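PDB 4GEY: porin B from Pseudomonas putida, which forms an outer-membrane beta-barrel channel that probably takes up sugars such as glucose. Local coordinates for residues L78-Q81 with G85-D88; Q133-Q138 with E154-N159. The protein carries 2 engineered substitutions. One frame throughout, in Å; residues are numbered along the deposited sequence.

Contact 1: residues L78-Q81 with G85-D88; sequences LDLQ and GWHD. With C8E ((hydroxyethyloxy)tri(ethyloxy)octane), chain G.
Leu80 and Trp86 pack side by side where a short helical turn reverses the chain between two antiparallel strands of the barrel wall, 66-79 and 89-100. This is the tight half of the contact. Leu80 CG stands anti to its own carbonyl carbon (chi1 -66°) and the extended branch beyond it brings CD1 to 3.7 Å from Trp86 CE3, an oblique approach to the indole. Trp86 takes up a similar first torsion, and the two side chains point the same way. Leu80 also rests on Ala89, Phe91 and Ile136, the last shared with Trp86. One face of the indole lies under the detergent C8E, whose atom C8 is 3.4 Å from Trp86 CE2 and sits over the ring centre, as might a lipid chain in the native membrane.

The backbone closes the turn beside this pair. Trp86 N donates to Leu80 O at 3.1 Å. Gly85 N makes a weaker bond to Gln81 O, and the positive phi of Gly85 (82°) turns the chain after helix 80-83 toward strand 89-100. On the entering side Asp79 is the N-cap: its OD1 accepts weakly from Gln81 N and also takes Lys82 N.

Across the backbone the loose half consists of Gln81 and His87, both exposed and lying alongside one another, amide and imidazole planes 28° apart. His87 CD2 comes to 3.3 Å from Gln81 OE1, and a bound decyl maltoside lies close to the histidine. What fixes the amide here is a backbone N-H: the extended Gln81 chain reaches forward so that OE1 accepts from Asp88 N at 3.0 Å, in the carbonyl plane and on a lone pair.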
loop_
_atom_site.group_PDB
_atom_site.type_symbol
_atom_site.label_atom_id
_atom_site.label_comp_id
_atom_site.label_asym_id
_atom_site.label_seq_id
_atom_site.Cartn_x
_atom_site.Cartn_y
_atom_site.Cartn_z
ATOM N N LEU A 78 3.461 3.497 -23.318
ATOM C CA LEU A 78 3.793 3.328 -24.724
ATOM C C LEU A 78 3.601 1.902 -25.234
ATOM O O LEU A 78 4.131 0.934 -24.676
ATOM C CB LEU A 78 5.212 3.816 -25.002
ATOM C CG LEU A 78 5.410 5.319 -25.234
ATOM C CD1 LEU A 78 4.848 6.173 -24.097
ATOM C CD2 LEU A 78 6.901 5.606 -25.458
ATOM N N ASP A 79 2.818 1.789 -26.298
ATOM C CA ASP A 79 2.677 0.543 -27.028
ATOM C C ASP A 79 3.881 0.450 -27.976
ATOM O O ASP A 79 3.850 0.995 -29.085
ATOM C CB ASP A 79 1.357 0.567 -27.809
ATOM C CG ASP A 79 1.032 -0.759 -28.469
ATOM O OD1 ASP A 79 1.944 -1.399 -29.030
ATOM O OD2 ASP A 79 -0.150 -1.161 -28.432
ATOM N N LEU A 80 4.943 -0.227 -27.541
ATOM C CA LEU A 80 6.174 -0.277 -28.331
ATOM C C LEU A 80 6.060 -1.122 -29.605
ATOM O O LEU A 80 6.973 -1.128 -30.441
ATOM C CB LEU A 80 7.352 -0.762 -27.489
ATOM C CG LEU A 80 7.815 0.134 -26.346
ATOM C CD1 LEU A 80 9.040 -0.484 -25.682
ATOM C CD2 LEU A 80 8.103 1.532 -26.838
ATOM N N GLN A 81 4.953 -1.840 -29.760
ATOM C CA GLN A 81 4.774 -2.636 -30.963
ATOM C C GLN A 81 4.346 -1.740 -32.110
ATOM O O GLN A 81 4.807 -1.914 -33.239
ATOM C CB GLN A 81 3.751 -3.749 -30.764
ATOM C CG GLN A 81 3.737 -4.719 -31.926
ATOM C CD GLN A 81 2.650 -5.765 -31.814
ATOM O OE1 GLN A 81 2.595 -6.531 -30.842
ATOM N NE2 GLN A 81 1.770 -5.805 -32.813
ATOM N N GLY A 85 7.750 -1.391 -33.355
ATOM C CA GLY A 85 7.664 -2.682 -34.012
ATOM C C GLY A 85 8.054 -3.854 -33.118
ATOM O O GLY A 85 8.160 -4.988 -33.593
ATOM N N TRP A 86 8.254 -3.590 -31.826
ATOM C CA TRP A 86 8.643 -4.629 -30.871
ATOM C C TRP A 86 7.430 -5.435 -30.395
ATOM O O TRP A 86 6.600 -4.917 -29.651
ATOM C CB TRP A 86 9.376 -4.012 -29.666
ATOM C CG TRP A 86 10.618 -3.246 -30.033
ATOM C CD1 TRP A 86 11.147 -3.091 -31.285
ATOM C CD2 TRP A 86 11.491 -2.534 -29.143
ATOM N NE1 TRP A 86 12.286 -2.324 -31.230
ATOM C CE2 TRP A 86 12.518 -1.967 -29.929
ATOM C CE3 TRP A 86 11.499 -2.312 -27.762
ATOM C CZ2 TRP A 86 13.543 -1.202 -29.381
ATOM C CZ3 TRP A 86 12.514 -1.546 -27.219
ATOM C CH2 TRP A 86 13.523 -1.001 -28.029
ATOM N N HIS A 87 7.345 -6.702 -30.808
ATOM C CA HIS A 87 6.163 -7.537 -30.549
ATOM C C HIS A 87 5.817 -7.653 -29.057
ATOM O O HIS A 87 6.693 -7.933 -28.233
ATOM C CB HIS A 87 6.297 -8.920 -31.212
ATOM C CG HIS A 87 5.029 -9.728 -31.188
ATOM N ND1 HIS A 87 4.920 -10.925 -30.511
ATOM C CD2 HIS A 87 3.814 -9.500 -31.743
ATOM C CE1 HIS A 87 3.694 -11.401 -30.654
ATOM N NE2 HIS A 87 3.002 -10.554 -31.396
ATOM N N ASP A 88 4.524 -7.493 -28.753
ATOM C CA ASP A 88 4.040 -7.032 -27.442
ATOM C C ASP A 88 5.109 -6.569 -26.474
ATOM O O ASP A 88 5.566 -7.313 -25.613
ATOM C CB ASP A 88 3.039 -7.973 -26.755
ATOM C CG ASP A 88 3.006 -9.344 -27.355
ATOM O OD1 ASP A 88 4.057 -9.813 -27.829
ATOM O OD2 ASP A 88 1.920 -9.958 -27.333
HETATM C C1 C8E G . 12.655 -6.993 -21.488
HETATM C C2 C8E G . 12.852 -5.952 -22.587
HETATM C C3 C8E G . 13.091 -6.585 -23.956
HETATM C C4 C8E G . 12.949 -5.539 -25.064
HETATM C C5 C8E G . 13.782 -5.866 -26.309
HETATM C C6 C8E G . 12.895 -5.924 -27.551
HETATM C C7 C8E G . 13.655 -6.296 -28.817
HETATM C C8 C8E G . 13.913 -5.079 -29.702
HETATM O O9 C8E G . 14.346 -5.482 -30.991
HETATM C C10 C8E G . 13.322 -6.145 -31.704
HETATM C C11 C8E G . 13.689 -6.282 -33.175
HETATM O O12 C8E G . 12.564 -6.778 -33.871
#

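Contact 2: residues Q133-Q138 with E154-N159. With C8E ((hydroxyethyloxy)tri(ethyloxy)octane), chain G.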
loop_
_atom_site.group_PDB
_atom_site.type_symbol
_atom_site.label_atom_id
_atom_site.label_comp_id
_atom_site.label_asym_id
_atom_site.label_seq_id
_atom_site.Cartn_x
_atom_site.Cartn_y
_atom_site.Cartn_z
ATOM N N GLN A 133 7.602 5.218 -11.771
ATOM C CA GLN A 133 7.679 4.077 -12.683
ATOM C C GLN A 133 8.526 4.435 -13.888
ATOM O O GLN A 133 8.404 5.532 -14.446
ATOM C CB GLN A 133 6.297 3.649 -13.197
ATOM C CG GLN A 133 5.340 3.046 -12.180
ATOM C CD GLN A 133 3.959 2.814 -12.776
ATOM O OE1 GLN A 133 3.534 3.514 -13.708
ATOM N NE2 GLN A 133 3.258 1.819 -12.255
HETATM N N MSE A 134 9.380 3.497 -14.287
HETATM C CA MSE A 134 10.091 3.579 -15.559
HETATM C C MSE A 134 10.499 2.181 -15.966
HETATM O O MSE A 134 11.520 1.665 -15.521
HETATM C CB MSE A 134 11.327 4.457 -15.470
HETATM C CG MSE A 134 12.052 4.595 -16.808
HETATM SE SE MSE A 134 13.687 5.665 -16.623
HETATM C CE MSE A 134 14.858 4.386 -15.700
ATOM N N TRP A 135 9.690 1.555 -16.804
ATOM C CA TRP A 135 9.956 0.183 -17.140
ATOM C C TRP A 135 9.517 -0.235 -18.526
ATOM O O TRP A 135 8.571 0.305 -19.093
ATOM C CB TRP A 135 9.377 -0.753 -16.079
ATOM C CG TRP A 135 7.917 -0.590 -15.714
ATOM C CD1 TRP A 135 7.420 -0.096 -14.539
ATOM C CD2 TRP A 135 6.776 -0.980 -16.489
ATOM N NE1 TRP A 135 6.045 -0.137 -14.545
ATOM C CE2 TRP A 135 5.626 -0.676 -15.730
ATOM C CE3 TRP A 135 6.611 -1.538 -17.754
ATOM C CZ2 TRP A 135 4.341 -0.912 -16.193
ATOM C CZ3 TRP A 135 5.330 -1.768 -18.207
ATOM C CH2 TRP A 135 4.215 -1.453 -17.431
ATOM N N ILE A 136 10.241 -1.207 -19.061
ATOM C CA ILE A 136 9.922 -1.807 -20.341
ATOM C C ILE A 136 9.484 -3.236 -20.059
ATOM O O ILE A 136 9.945 -3.860 -19.102
ATOM C CB ILE A 136 11.139 -1.755 -21.285
ATOM C CG1 ILE A 136 10.818 -2.368 -22.644
ATOM C CG2 ILE A 136 12.340 -2.436 -20.658
ATOM C CD1 ILE A 136 11.984 -2.297 -23.610
ATOM N N LYS A 137 8.564 -3.743 -20.865
ATOM C CA LYS A 137 8.015 -5.073 -20.638
ATOM C C LYS A 137 7.763 -5.806 -21.952
ATOM O O LYS A 137 7.245 -5.217 -22.887
ATOM C CB LYS A 137 6.712 -4.961 -19.850
ATOM C CG LYS A 137 5.967 -6.271 -19.697
ATOM C CD LYS A 137 4.911 -6.162 -18.621
ATOM C CE LYS A 137 3.585 -5.768 -19.188
ATOM N NZ LYS A 137 2.744 -5.252 -18.083
ATOM N N GLN A 138 8.130 -7.082 -22.032
ATOM C CA GLN A 138 7.823 -7.857 -23.231
ATOM C C GLN A 138 7.251 -9.245 -22.908
ATOM O O GLN A 138 7.683 -9.909 -21.966
ATOM C CB GLN A 138 9.055 -7.959 -24.145
ATOM C CG GLN A 138 8.748 -8.482 -25.553
ATOM C CD GLN A 138 9.915 -8.318 -26.530
ATOM O OE1 GLN A 138 11.035 -8.767 -26.274
ATOM N NE2 GLN A 138 9.650 -7.663 -27.658
ATOM N N GLU A 154 7.456 -3.007 -5.359
ATOM C CA GLU A 154 7.071 -4.418 -5.297
ATOM C C GLU A 154 5.546 -4.616 -5.413
ATOM O O GLU A 154 5.066 -5.583 -6.038
ATOM C CB GLU A 154 7.594 -5.080 -4.012
ATOM C CG GLU A 154 9.110 -5.351 -3.927
ATOM C CD GLU A 154 9.912 -4.156 -3.420
ATOM O OE1 GLU A 154 9.340 -3.035 -3.345
ATOM O OE2 GLU A 154 11.109 -4.334 -3.089
ATOM N N GLY A 155 4.794 -3.680 -4.839
ATOM C CA GLY A 155 3.355 -3.823 -4.731
ATOM C C GLY A 155 2.630 -3.741 -6.049
ATOM O O GLY A 155 1.468 -4.131 -6.154
ATOM N N GLU A 156 3.317 -3.225 -7.058
ATOM C CA GLU A 156 2.752 -3.088 -8.389
ATOM C C GLU A 156 2.510 -4.449 -9.064
ATOM O O GLU A 156 1.621 -4.571 -9.903
ATOM C CB GLU A 156 3.677 -2.208 -9.231
ATOM C CG GLU A 156 3.298 -2.067 -10.688
ATOM C CD GLU A 156 4.131 -1.026 -11.402
ATOM O OE1 GLU A 156 4.275 0.090 -10.868
ATOM O OE2 GLU A 156 4.642 -1.320 -12.501
ATOM N N ASP A 157 3.298 -5.468 -8.707
ATOM C CA ASP A 157 3.088 -6.814 -9.243
ATOM C C ASP A 157 2.815 -7.836 -8.154
ATOM O O ASP A 157 2.076 -8.799 -8.348
ATOM C CB ASP A 157 4.297 -7.269 -10.060
ATOM C CG ASP A 157 4.519 -6.414 -11.281
ATOM O OD1 ASP A 157 5.017 -5.279 -11.102
ATOM O OD2 ASP A 157 4.195 -6.874 -12.404
ATOM N N PHE A 158 3.422 -7.626 -6.999
ATOM C CA PHE A 158 3.351 -8.613 -5.934
ATOM C C PHE A 158 2.405 -8.149 -4.826
ATOM O O PHE A 158 2.395 -6.962 -4.471
ATOM C CB PHE A 158 4.764 -8.879 -5.397
ATOM C CG PHE A 158 5.716 -9.442 -6.436
ATOM C CD1 PHE A 158 6.464 -8.606 -7.237
ATOM C CD2 PHE A 158 5.855 -10.809 -6.602
ATOM C CE1 PHE A 158 7.334 -9.121 -8.176
ATOM C CE2 PHE A 158 6.710 -11.327 -7.534
ATOM C CZ PHE A 158 7.452 -10.482 -8.329
ATOM N N ASN A 159 1.585 -9.069 -4.308
ATOM C CA ASN A 159 0.769 -8.779 -3.125
ATOM C C ASN A 159 -0.160 -7.599 -3.412
ATOM O O ASN A 159 -0.558 -6.858 -2.517
ATOM C CB ASN A 159 1.703 -8.499 -1.931
ATOM C CG ASN A 159 0.959 -8.280 -0.617
ATOM O OD1 ASN A 159 1.283 -7.367 0.146
ATOM N ND2 ASN A 159 -0.035 -9.111 -0.349
HETATM C C1 C8E G . 12.655 -6.993 -21.488
HETATM C C2 C8E G . 12.852 -5.952 -22.587
HETATM C C3 C8E G . 13.091 -6.585 -23.956
HETATM C C4 C8E G . 12.949 -5.539 -25.064
HETATM C C5 C8E G . 13.782 -5.866 -26.309
HETATM C C6 C8E G . 12.895 -5.924 -27.551
HETATM C C7 C8E G . 13.655 -6.296 -28.817
HETATM C C8 C8E G . 13.913 -5.079 -29.702
HETATM O O9 C8E G . 14.346 -5.482 -30.991
HETATM C C10 C8E G . 13.322 -6.145 -31.704
HETATM C C11 C8E G . 13.689 -6.282 -33.175
HETATM O O12 C8E G . 12.564 -6.778 -33.871
#
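Glu156 reaches out of the loop after strand 145-149 to the side chains of Gln133 and Trp135, which alternate with Met134 along strand 129-140 and point the same way, toward that loop. From CB, directed at the strand, its chain runs extended: CG is anti to the backbone N (chi1 175°) and comes no nearer than 4.2 Å to Gln133 NE2. CD brings the carboxylate between the two donors. Glu156 OE1 faces Gln133 NE2, apparently as acceptor, but the modelled 2.4 Å is too short for the details to be trusted at 2.70 Å resolution. OE2 turns to the indole, where Trp135 NE1 donates at 2.7 Å, but the bond is weak and bent, 117° at the hydrogen. The carboxylate plane is steep to the amide (77°) and less so to the indole.

OE2 has a second, charged partner in Lys148, which would be expected to favour the ionised acid. On the strand side, Gln133 OE1 accepts from Lys92 NZ, so the other end of the amide has a partner too. The side chain of Glu156 lies about 10 Å from bound glucose, not in its pocket. Inward-folded loops that narrow the channel are a feature of porin barrels, and the contact is consistent with this loop being pinned to the inner wall.

From the N terminus, strand 66-79 runs into contact 1, which closes the short connection to strand 89-100; only residues 82-84 lie between its segments. That strand pairs next with strand 129-140, where contact 2 opens, and the chain returns through strand 145-149 before the loop at 154-159 closes it. The contacts thus follow in series, neither enclosing nor crossing the other, with centres about 17 Å apart. They still meet: Gln138 NE2 probably donates to His87 O at 3.0 Å, and Ile136 packs against Leu80 and Trp86. One C8E molecule touches Trp86 of contact 1 and Ile136 and Gln138 on the strand of contact 2. Contact 1 joins neighbouring wall strands, whereas contact 2 ties the wall to a loop within the barrel.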